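Local coordinates for putative cathepsin d (PDB 5N7Q), which probably cleaves peptide bonds within proteins as a pepsin-like aspartic endopeptidase, and is bound here by the inhibitor pepstatin A, at residues 270-275 with 312-317; 185-190 with 277-282; 226-231 with 324-329; 254-259 with 301-306. One frame throughout, in Å; residues are numbered along the deposited sequence.

Overall arrangement
All four contacts lie in the C-terminal half of a two-lobed pepsin-like protease. From the N terminus, residues 185-190 open contact 2, the active-site loop 226-231 opens contact 3, residues 254-259 open contact 4 and strand 270-274 opens contact 1. Contact 2 closes first, at 277-282, and so crosses the other three. Contact 4 then closes at 301-306 and contact 1 at 312-317; these two cross each other, and both fall within the long loop that contact 3 finally closes at 324-329. Contacts 2 and 3 tie the C-terminal lobe to the sheet beneath both lobes, whereas contacts 1 and 4 join parts of that lobe.

Contact 1 (270-275 with 312-317); sequences VTFTIS and WILGDV
Phe272 lays the outer rim of its ring over one face of the Trp312 indole, CE2 standing 4.0 Å above the indole plane and toward its rim. The planes stand at 84°, an offset edge-to-face pair with 5.8 Å between the centroids of the phenyl ring and the six-membered ring of Trp312. The closest atoms of this pair are Phe272 CE2 and Trp312 CE3.

Leu314, two residues further along the same strand, adds a branched aliphatic partner. Its methyl CD2 lies 3.8 Å from Phe272 CE2 and makes an off-centre CH-pi contact, 29° from the ring normal. The other methyl, CD1, reaches Ile274 CD1 at 4.3 Å, so the two branches of one leucine serve two residues of strand 270-274. Phe272 can span the gap because its CG swings beside the backbone N (chi1 -72°), sending the long flat ring out between strands whose axes come no nearer than 11.8 Å and lie nearly at right angles.

No hydrogen bond crosses this buried interface, and large apolar residues suit it. Ile233 touches Phe272, Trp312 and Leu314 and joins the cluster. Strand 312-314 lies beside strands 222-226 and 233-235, and the Ile-Leu-Gly sequence that runs from it to Gly315, at the N-cap of the next helix, is the hydrophobic-hydrophobic-Gly signature of the psi loop in pepsin-like lobes.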
# COMPACT_ATOMS: atom_id res chain seq x y z
N VAL A 270 8.19 -15.81 11.10
CA VAL A 270 9.21 -14.82 10.76
C VAL A 270 8.90 -13.54 11.54
O VAL A 270 7.76 -13.11 11.57
CB VAL A 270 9.25 -14.55 9.25
CG1 VAL A 270 10.22 -13.45 8.88
CG2 VAL A 270 9.63 -15.81 8.49
N THR A 271 9.91 -12.97 12.18
CA THR A 271 9.70 -11.88 13.15
C THR A 271 10.50 -10.64 12.79
O THR A 271 11.71 -10.73 12.53
CB THR A 271 10.08 -12.36 14.54
OG1 THR A 271 9.31 -13.52 14.87
CG2 THR A 271 9.85 -11.26 15.60
N PHE A 272 9.84 -9.47 12.81
CA PHE A 272 10.46 -8.15 12.61
C PHE A 272 10.49 -7.45 13.94
O PHE A 272 9.49 -7.41 14.65
CB PHE A 272 9.64 -7.31 11.61
CG PHE A 272 9.76 -7.78 10.21
CD1 PHE A 272 9.06 -8.92 9.80
CD2 PHE A 272 10.58 -7.14 9.29
CE1 PHE A 272 9.20 -9.40 8.51
CE2 PHE A 272 10.72 -7.62 8.00
CZ PHE A 272 10.04 -8.75 7.61
N THR A 273 11.67 -6.97 14.32
CA THR A 273 11.83 -6.26 15.58
C THR A 273 11.89 -4.77 15.27
O THR A 273 12.75 -4.32 14.52
CB THR A 273 13.08 -6.71 16.35
OG1 THR A 273 12.93 -8.10 16.69
CG2 THR A 273 13.21 -5.88 17.65
N ILE A 274 10.96 -4.01 15.84
CA ILE A 274 10.81 -2.59 15.55
C ILE A 274 10.61 -1.89 16.88
O ILE A 274 9.78 -2.30 17.67
CB ILE A 274 9.58 -2.32 14.63
CG1 ILE A 274 9.63 -3.22 13.38
CG2 ILE A 274 9.51 -0.84 14.30
CD1 ILE A 274 8.36 -3.16 12.53
N SER A 275 11.42 -0.87 17.13
CA SER A 275 11.42 -0.18 18.44
C SER A 275 11.57 -1.15 19.62
O SER A 275 10.97 -0.96 20.68
CB SER A 275 10.20 0.74 18.58
OG SER A 275 10.26 1.80 17.62
N TRP A 312 13.51 -2.68 3.26
CA TRP A 312 12.42 -3.63 3.24
C TRP A 312 11.13 -2.88 3.06
O TRP A 312 10.90 -1.85 3.72
CB TRP A 312 12.35 -4.40 4.56
CG TRP A 312 13.55 -5.27 4.85
CD1 TRP A 312 14.79 -4.86 5.25
CD2 TRP A 312 13.61 -6.71 4.77
NE1 TRP A 312 15.62 -5.95 5.44
CE2 TRP A 312 14.93 -7.10 5.15
CE3 TRP A 312 12.69 -7.71 4.44
CZ2 TRP A 312 15.33 -8.44 5.17
CZ3 TRP A 312 13.10 -9.03 4.47
CH2 TRP A 312 14.41 -9.38 4.85
N ILE A 313 10.28 -3.36 2.17
CA ILE A 313 8.93 -2.80 2.06
C ILE A 313 7.98 -3.72 2.82
O ILE A 313 7.82 -4.91 2.44
CB ILE A 313 8.45 -2.64 0.61
CG1 ILE A 313 9.37 -1.70 -0.21
CG2 ILE A 313 7.01 -2.13 0.61
CD1 ILE A 313 9.00 -1.59 -1.68
N LEU A 314 7.38 -3.20 3.87
CA LEU A 314 6.37 -3.91 4.65
C LEU A 314 5.01 -3.61 4.02
O LEU A 314 4.42 -2.57 4.24
CB LEU A 314 6.45 -3.49 6.12
CG LEU A 314 7.80 -3.71 6.83
CD1 LEU A 314 7.69 -3.42 8.30
CD2 LEU A 314 8.29 -5.13 6.60
N GLY A 315 4.56 -4.52 3.17
CA GLY A 315 3.28 -4.42 2.48
C GLY A 315 2.19 -5.15 3.23
O GLY A 315 2.27 -5.33 4.44
N ASP A 316 1.14 -5.53 2.49
CA ASP A 316 -0.11 -5.99 3.08
C ASP A 316 0.08 -7.25 3.94
O ASP A 316 -0.64 -7.47 4.90
CB ASP A 316 -1.17 -6.25 2.02
CG ASP A 316 -1.48 -5.04 1.14
OD1 ASP A 316 -1.27 -3.88 1.61
OD2 ASP A 316 -1.93 -5.25 -0.03
N VAL A 317 1.06 -8.09 3.59
CA VAL A 317 1.37 -9.25 4.45
C VAL A 317 1.63 -8.85 5.91
O VAL A 317 1.21 -9.54 6.84
CB VAL A 317 2.58 -10.03 3.87
CG1 VAL A 317 3.26 -10.88 4.93
CG2 VAL A 317 2.13 -10.85 2.69

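Contact 2 (185-190 with 277-282); sequences SITYVP and KEFSLR
This is a small, partly buried packing contact between Thr187 and the pair Lys277 and Phe279, where the beta-hairpin 270-281 of the C-terminal lobe rests on the interdomain sheet of the pepsin fold. Strand 187-190 belongs to that sheet through its pairing with strand 332-337, to which Thr187 and Val189 are joined by backbone hydrogen bonds. Strand 277-281 is the second arm of the hairpin and is bonded instead to strand 270-274. The two segments therefore meet through side chains alone, with no hydrogen bond between them.

Thr187 carries its whole side of the contact. Its CB approaches Phe279 at the ring edge, in the plane of the ring, 3.8 Å from CZ; Thr187 OG1 at 4.0 Å and CG2 at 4.2 Å gather round the same CZ. A beta-branched residue suits this place: it is at home in a strand, and its compact head sets three atoms round the tip of the aromatic ring while OG1 also meets the lysine chain. Phe279, buried, also makes an edge-to-face pair with Tyr322. Close by, Ser275 OG, in the hairpin turn, hydrogen-bonds to Tyr188 O, a polar tie between the same two elements.

Lys277 lies across Thr187. Its CG is anti to the backbone N (chi1 -178°) and the chain stays extended as far as CE, then bends at its last torsion (73°). The aliphatic middle thus does the touching: CD lies 3.4 Å from Thr187 OG1, whereas NZ ends 5.5 Å from that oxygen.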
# COMPACT_ATOMS: atom_id res chain seq x y z
N SER A 185 -1.36 -2.18 23.02
CA SER A 185 -0.87 -0.81 22.93
C SER A 185 -0.11 -0.63 21.62
O SER A 185 0.51 -1.58 21.11
CB SER A 185 0.08 -0.50 24.08
OG SER A 185 1.27 -1.27 23.99
N ILE A 186 -0.18 0.57 21.08
CA ILE A 186 0.56 0.94 19.88
C ILE A 186 2.04 1.08 20.21
O ILE A 186 2.40 1.72 21.21
CB ILE A 186 0.02 2.26 19.30
CG1 ILE A 186 -1.41 2.09 18.79
CG2 ILE A 186 0.83 2.69 18.09
CD1 ILE A 186 -2.19 3.38 18.66
N THR A 187 2.87 0.50 19.35
CA THR A 187 4.33 0.80 19.31
C THR A 187 4.64 1.78 18.20
O THR A 187 4.34 1.49 17.04
CB THR A 187 5.11 -0.50 19.06
OG1 THR A 187 4.84 -1.41 20.13
CG2 THR A 187 6.60 -0.24 19.02
N TYR A 188 5.27 2.91 18.54
CA TYR A 188 5.64 3.91 17.55
C TYR A 188 7.10 3.79 17.18
O TYR A 188 7.93 3.40 18.00
CB TYR A 188 5.31 5.31 18.06
CG TYR A 188 3.83 5.64 18.01
CD1 TYR A 188 3.23 5.92 16.81
CD2 TYR A 188 3.06 5.67 19.17
CE1 TYR A 188 1.87 6.22 16.73
CE2 TYR A 188 1.69 5.96 19.12
CZ TYR A 188 1.11 6.26 17.89
OH TYR A 188 -0.23 6.55 17.80
N VAL A 189 7.40 4.14 15.93
CA VAL A 189 8.76 4.24 15.40
C VAL A 189 8.83 5.59 14.65
O VAL A 189 7.93 5.94 13.89
CB VAL A 189 9.13 3.02 14.50
CG1 VAL A 189 8.24 2.90 13.27
CG2 VAL A 189 10.61 3.04 14.16
N PRO A 190 9.88 6.38 14.88
CA PRO A 190 9.93 7.67 14.18
C PRO A 190 10.26 7.50 12.71
O PRO A 190 11.09 6.66 12.34
CB PRO A 190 11.07 8.42 14.87
CG PRO A 190 11.87 7.39 15.56
CD PRO A 190 10.99 6.20 15.82
N LYS A 277 10.45 -4.14 19.97
CA LYS A 277 9.35 -5.09 20.13
C LYS A 277 9.30 -6.03 18.94
O LYS A 277 9.54 -5.64 17.79
CB LYS A 277 8.03 -4.35 20.28
CG LYS A 277 6.87 -5.29 20.48
CD LYS A 277 5.60 -4.59 20.90
CE LYS A 277 4.47 -5.58 21.04
NZ LYS A 277 4.59 -6.45 22.25
N GLU A 278 8.93 -7.27 19.21
CA GLU A 278 8.81 -8.29 18.16
C GLU A 278 7.43 -8.26 17.52
O GLU A 278 6.41 -8.30 18.21
CB GLU A 278 9.09 -9.68 18.72
CG GLU A 278 10.56 -9.84 19.08
CD GLU A 278 10.99 -11.27 19.36
OE1 GLU A 278 10.17 -12.20 19.29
OE2 GLU A 278 12.19 -11.43 19.66
N PHE A 279 7.43 -8.27 16.19
CA PHE A 279 6.22 -8.36 15.39
C PHE A 279 6.34 -9.65 14.55
O PHE A 279 7.04 -9.68 13.54
CB PHE A 279 6.09 -7.10 14.51
CG PHE A 279 5.85 -5.86 15.32
CD1 PHE A 279 4.57 -5.48 15.67
CD2 PHE A 279 6.93 -5.13 15.79
CE1 PHE A 279 4.36 -4.36 16.46
CE2 PHE A 279 6.73 -4.01 16.58
CZ PHE A 279 5.44 -3.63 16.91
N SER A 280 5.64 -10.67 15.01
CA SER A 280 5.72 -12.03 14.45
C SER A 280 4.70 -12.23 13.33
O SER A 280 3.58 -11.71 13.39
CB SER A 280 5.48 -13.02 15.60
OG SER A 280 5.68 -14.36 15.18
N LEU A 281 5.11 -12.97 12.31
CA LEU A 281 4.23 -13.40 11.23
C LEU A 281 4.26 -14.92 11.20
O LEU A 281 5.32 -15.50 11.06
CB LEU A 281 4.76 -12.86 9.90
CG LEU A 281 4.86 -11.34 9.82
CD1 LEU A 281 5.60 -10.95 8.57
CD2 LEU A 281 3.46 -10.73 9.79
N ARG A 282 3.09 -15.53 11.31
CA ARG A 282 2.93 -16.98 11.11
C ARG A 282 2.91 -17.27 9.64
O ARG A 282 2.64 -16.38 8.81
CB ARG A 282 1.59 -17.41 11.71
CG ARG A 282 1.45 -17.14 13.21
CD ARG A 282 -0.02 -17.19 13.66
NE ARG A 282 -0.69 -18.41 13.22
CZ ARG A 282 -1.99 -18.55 12.93
NH1 ARG A 282 -2.86 -17.55 13.04
NH2 ARG A 282 -2.41 -19.74 12.52

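Contact 3 (226-231 with 324-329); sequences ADTGTS and TIFDRD
Beneath the Asp-Thr-Gly loop of the C-terminal lobe, which carries the predicted active-site Asp227, Ala226 and Thr228 rest on Phe326 of strand 322-327, part of the interdomain sheet of the pepsin fold. The contact is buried and largely apolar. Ala226 CB lies 3.8 Å from Phe326 CE2, and Ala226 O comes equally near that atom, at the ring edge and close to its plane. The methyl CG2 of Thr228 is a looser neighbour, 4.3 Å from CZ. Alanine is small enough to let the phenyl ring in directly under the loop, and the ring is large enough to reach it from the strand. Phe156, nearly parallel to it, and Trp197, edge-to-face, pack round Phe326 as well.

Thr228 divides its two branches between different tasks. While CG2 turns to Phe326, OG1 bonds to Phe35 O, just before Asp36 in the N-terminal lobe. Thr37 OG1 is hydrogen-bonded to both Thr228 N and Ala226 O. These are bonds of the "fireman's grip" that brings the two catalytic loops together in pepsin-like proteases.

Asp227 points away from the strand, and the bound inhibitor hydrogen-bonds to its OD2. A type I turn from Asp227 to Thr230 shapes the loop, closed by the 3.1 Å bond from Thr230 N to Asp227 O. Gly229 N gives an Asx turn with Asp227 OD1 (2.9 Å), and Thr230 OG1 donates to OD2 at 2.8 Å; both donors approach from above the carboxylate plane, 55° and 60° out of it.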
# COMPACT_ATOMS: atom_id res chain seq x y z
N ALA A 226 6.45 1.38 5.34
CA ALA A 226 5.12 0.80 5.46
C ALA A 226 4.33 1.18 4.22
O ALA A 226 4.06 2.35 4.01
CB ALA A 226 4.43 1.29 6.71
N ASP A 227 4.01 0.21 3.37
CA ASP A 227 3.42 0.48 2.05
C ASP A 227 2.16 -0.33 1.80
O ASP A 227 2.23 -1.49 1.41
CB ASP A 227 4.41 0.22 0.94
CG ASP A 227 3.89 0.62 -0.40
OD1 ASP A 227 2.78 1.19 -0.49
OD2 ASP A 227 4.60 0.38 -1.41
N THR A 228 1.02 0.32 1.99
CA THR A 228 -0.27 -0.31 1.73
C THR A 228 -0.49 -0.75 0.27
O THR A 228 -1.36 -1.56 0.01
CB THR A 228 -1.41 0.64 2.12
OG1 THR A 228 -1.27 1.85 1.38
CG2 THR A 228 -1.40 0.97 3.59
N GLY A 229 0.26 -0.17 -0.66
CA GLY A 229 0.15 -0.50 -2.08
C GLY A 229 1.09 -1.60 -2.54
O GLY A 229 1.22 -1.82 -3.76
N THR A 230 1.79 -2.26 -1.59
CA THR A 230 2.60 -3.43 -1.91
C THR A 230 1.90 -4.64 -1.31
O THR A 230 1.48 -4.60 -0.15
CB THR A 230 4.04 -3.25 -1.41
OG1 THR A 230 4.67 -2.31 -2.31
CG2 THR A 230 4.84 -4.56 -1.40
N SER A 231 1.78 -5.74 -2.08
CA SER A 231 1.07 -6.90 -1.58
C SER A 231 1.85 -7.69 -0.52
O SER A 231 1.30 -8.15 0.49
CB SER A 231 0.81 -7.87 -2.73
OG SER A 231 0.07 -7.24 -3.77
N THR A 324 -2.04 -0.10 11.50
CA THR A 324 -0.95 0.83 11.30
C THR A 324 -1.49 2.24 11.31
O THR A 324 -2.47 2.56 10.65
CB THR A 324 -0.19 0.57 10.02
OG1 THR A 324 0.27 -0.80 10.03
CG2 THR A 324 1.03 1.43 9.91
N ILE A 325 -0.81 3.08 12.07
CA ILE A 325 -1.11 4.50 12.25
C ILE A 325 -0.02 5.30 11.55
O ILE A 325 1.16 5.15 11.85
CB ILE A 325 -1.13 4.90 13.73
CG1 ILE A 325 -2.24 4.17 14.53
CG2 ILE A 325 -1.40 6.39 13.85
CD1 ILE A 325 -1.93 2.73 14.88
N PHE A 326 -0.43 6.16 10.61
CA PHE A 326 0.46 7.02 9.84
C PHE A 326 0.22 8.45 10.37
O PHE A 326 -0.82 9.05 10.11
CB PHE A 326 0.12 6.92 8.36
CG PHE A 326 0.35 5.57 7.77
CD1 PHE A 326 -0.64 4.57 7.86
CD2 PHE A 326 1.53 5.30 7.10
CE1 PHE A 326 -0.41 3.31 7.31
CE2 PHE A 326 1.75 4.04 6.55
CZ PHE A 326 0.77 3.06 6.64
N ASP A 327 1.19 8.97 11.13
CA ASP A 327 1.02 10.20 11.92
C ASP A 327 1.86 11.33 11.34
O ASP A 327 3.09 11.32 11.47
CB ASP A 327 1.39 9.86 13.37
CG ASP A 327 1.28 11.03 14.34
OD1 ASP A 327 1.27 12.19 13.90
OD2 ASP A 327 1.21 10.71 15.57
N ARG A 328 1.18 12.31 10.74
CA ARG A 328 1.86 13.46 10.14
C ARG A 328 2.07 14.57 11.16
O ARG A 328 2.88 15.46 10.91
CB ARG A 328 1.08 14.03 8.93
CG ARG A 328 1.14 13.11 7.72
CD ARG A 328 2.51 13.13 7.02
NE ARG A 328 2.81 14.47 6.53
CZ ARG A 328 2.43 14.97 5.36
NH1 ARG A 328 1.72 14.22 4.52
NH2 ARG A 328 2.70 16.23 5.04
N ASP A 329 1.41 14.53 12.32
CA ASP A 329 1.68 15.55 13.36
C ASP A 329 3.06 15.36 13.98
O ASP A 329 3.77 16.31 14.29
CB ASP A 329 0.62 15.50 14.45
CG ASP A 329 -0.68 16.15 14.00
OD1 ASP A 329 -0.60 17.21 13.33
OD2 ASP A 329 -1.75 15.60 14.34

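Contact 4 (254-259 with 301-306); sequences GGQYLL and GFMGLE
Gly255 starts the contact with its carbonyl oxygen, which faces Gly304 across two waters. One water donates to Gly255 O at 3.0 Å and accepts from Gly304 N; the other donates to Gly255 O at 2.8 Å and to Gly304 O at 2.7 Å. The bare CA of Gly255 leaves room for the amide of the next residue: Gln256 NE2 lies 3.6 Å from Gly255 CA.

Gln256 comes next. Its chain is bent at the second torsion (chi2 75°), which folds the amide back alongside Met303, the two side chains pointing the same way. NE2 lies 3.6 Å from Met303 SD and 3.8 Å from its CE, a direct approach of an amide to a thioether. Met303 places its CG between the backbone N and the carbonyl carbon (chi1 60°), and its flexible, polarisable chain can shape itself to this neighbour. Both residues also pack on a modified side chain of the bound inhibitor.

Tyr257 gives its backbone N to a third water, at 2.9 Å, and that water donates to Phe302 O, which Asn244 ND2 also reaches. The phenol OH is bonded to Asp241. Tyr257 is already tied to Ser300 through its backbone, and Leu259 continues the pairing with Cys298.

Two of the waters thus join an N-H to a carbonyl, Gly304 N to Gly255 O and Tyr257 N to Phe302 O, as a direct bond might; the other gives both hydrogens to two acceptors, which direct pairing could not satisfy. Gln256 and Met303 together form part of the wall of the inhibitor-binding cleft.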
# COMPACT_ATOMS: atom_id res chain seq x y z
N GLY A 254 9.76 -16.05 -12.77
CA GLY A 254 8.91 -15.04 -12.13
C GLY A 254 9.64 -14.25 -11.07
O GLY A 254 10.87 -14.24 -11.01
N GLY A 255 8.86 -13.57 -10.23
CA GLY A 255 9.42 -12.66 -9.22
C GLY A 255 9.32 -13.12 -7.78
O GLY A 255 9.82 -12.42 -6.87
N GLN A 256 8.65 -14.27 -7.58
CA GLN A 256 8.39 -14.82 -6.26
C GLN A 256 8.87 -16.26 -6.07
O GLN A 256 8.82 -17.14 -6.95
CB GLN A 256 6.90 -14.79 -5.90
CG GLN A 256 6.33 -13.40 -5.64
CD GLN A 256 6.14 -12.63 -6.93
OE1 GLN A 256 5.45 -13.09 -7.83
NE2 GLN A 256 6.77 -11.45 -7.03
N TYR A 257 9.25 -16.50 -4.83
CA TYR A 257 9.54 -17.81 -4.37
C TYR A 257 8.25 -18.59 -4.11
O TYR A 257 7.27 -18.02 -3.66
CB TYR A 257 10.39 -17.71 -3.12
CG TYR A 257 11.84 -17.40 -3.43
CD1 TYR A 257 12.70 -18.44 -3.77
CD2 TYR A 257 12.34 -16.10 -3.41
CE1 TYR A 257 14.02 -18.21 -4.05
CE2 TYR A 257 13.69 -15.86 -3.68
CZ TYR A 257 14.51 -16.92 -4.02
OH TYR A 257 15.85 -16.73 -4.30
N LEU A 258 8.29 -19.89 -4.38
CA LEU A 258 7.13 -20.79 -4.16
C LEU A 258 7.43 -21.79 -3.06
O LEU A 258 8.58 -22.24 -2.91
CB LEU A 258 6.80 -21.55 -5.43
CG LEU A 258 6.54 -20.68 -6.66
CD1 LEU A 258 6.33 -21.59 -7.87
CD2 LEU A 258 5.37 -19.74 -6.45
N LEU A 259 6.38 -22.15 -2.34
CA LEU A 259 6.46 -23.07 -1.22
C LEU A 259 5.61 -24.29 -1.55
O LEU A 259 4.58 -24.18 -2.20
CB LEU A 259 5.94 -22.39 0.05
CG LEU A 259 6.85 -21.25 0.52
CD1 LEU A 259 6.12 -20.29 1.43
CD2 LEU A 259 8.12 -21.76 1.21
N GLY A 301 5.56 -14.92 0.89
CA GLY A 301 5.33 -13.50 1.04
C GLY A 301 6.58 -12.66 1.23
O GLY A 301 6.46 -11.49 1.58
N PHE A 302 7.75 -13.23 1.02
CA PHE A 302 9.02 -12.49 1.04
C PHE A 302 9.64 -12.54 -0.33
O PHE A 302 10.03 -13.61 -0.79
CB PHE A 302 9.97 -13.02 2.11
CG PHE A 302 9.32 -13.15 3.44
CD1 PHE A 302 9.15 -12.06 4.25
CD2 PHE A 302 8.83 -14.38 3.85
CE1 PHE A 302 8.51 -12.19 5.46
CE2 PHE A 302 8.20 -14.52 5.06
CZ PHE A 302 8.03 -13.41 5.87
N MET A 303 9.72 -11.39 -1.00
CA MET A 303 10.24 -11.26 -2.34
C MET A 303 11.39 -10.26 -2.40
O MET A 303 11.43 -9.28 -1.67
CB MET A 303 9.13 -10.90 -3.32
CG MET A 303 8.43 -9.60 -3.01
SD MET A 303 7.29 -9.08 -4.32
CE MET A 303 8.35 -8.31 -5.51
N GLY A 304 12.32 -10.46 -3.32
CA GLY A 304 13.47 -9.58 -3.44
C GLY A 304 13.18 -8.35 -4.29
O GLY A 304 12.50 -8.45 -5.32
N LEU A 305 13.66 -7.19 -3.83
CA LEU A 305 13.54 -5.95 -4.60
C LEU A 305 14.70 -5.03 -4.22
O LEU A 305 14.83 -4.62 -3.08
CB LEU A 305 12.18 -5.25 -4.36
CG LEU A 305 11.99 -3.95 -5.15
CD1 LEU A 305 12.12 -4.13 -6.66
CD2 LEU A 305 10.65 -3.30 -4.83
N GLU A 306 15.54 -4.73 -5.20
CA GLU A 306 16.65 -3.84 -4.99
C GLU A 306 16.15 -2.41 -5.05
O GLU A 306 15.66 -1.97 -6.09
CB GLU A 306 17.74 -4.05 -6.05
CG GLU A 306 19.01 -3.29 -5.73
CD GLU A 306 20.18 -3.62 -6.65
OE1 GLU A 306 21.22 -2.94 -6.51
OE2 GLU A 306 20.07 -4.53 -7.51
O HOH W 1 12.09 -12.89 -5.02
O HOH W 2 11.45 -10.12 -7.14
O HOH W 3 8.51 -14.51 -2.87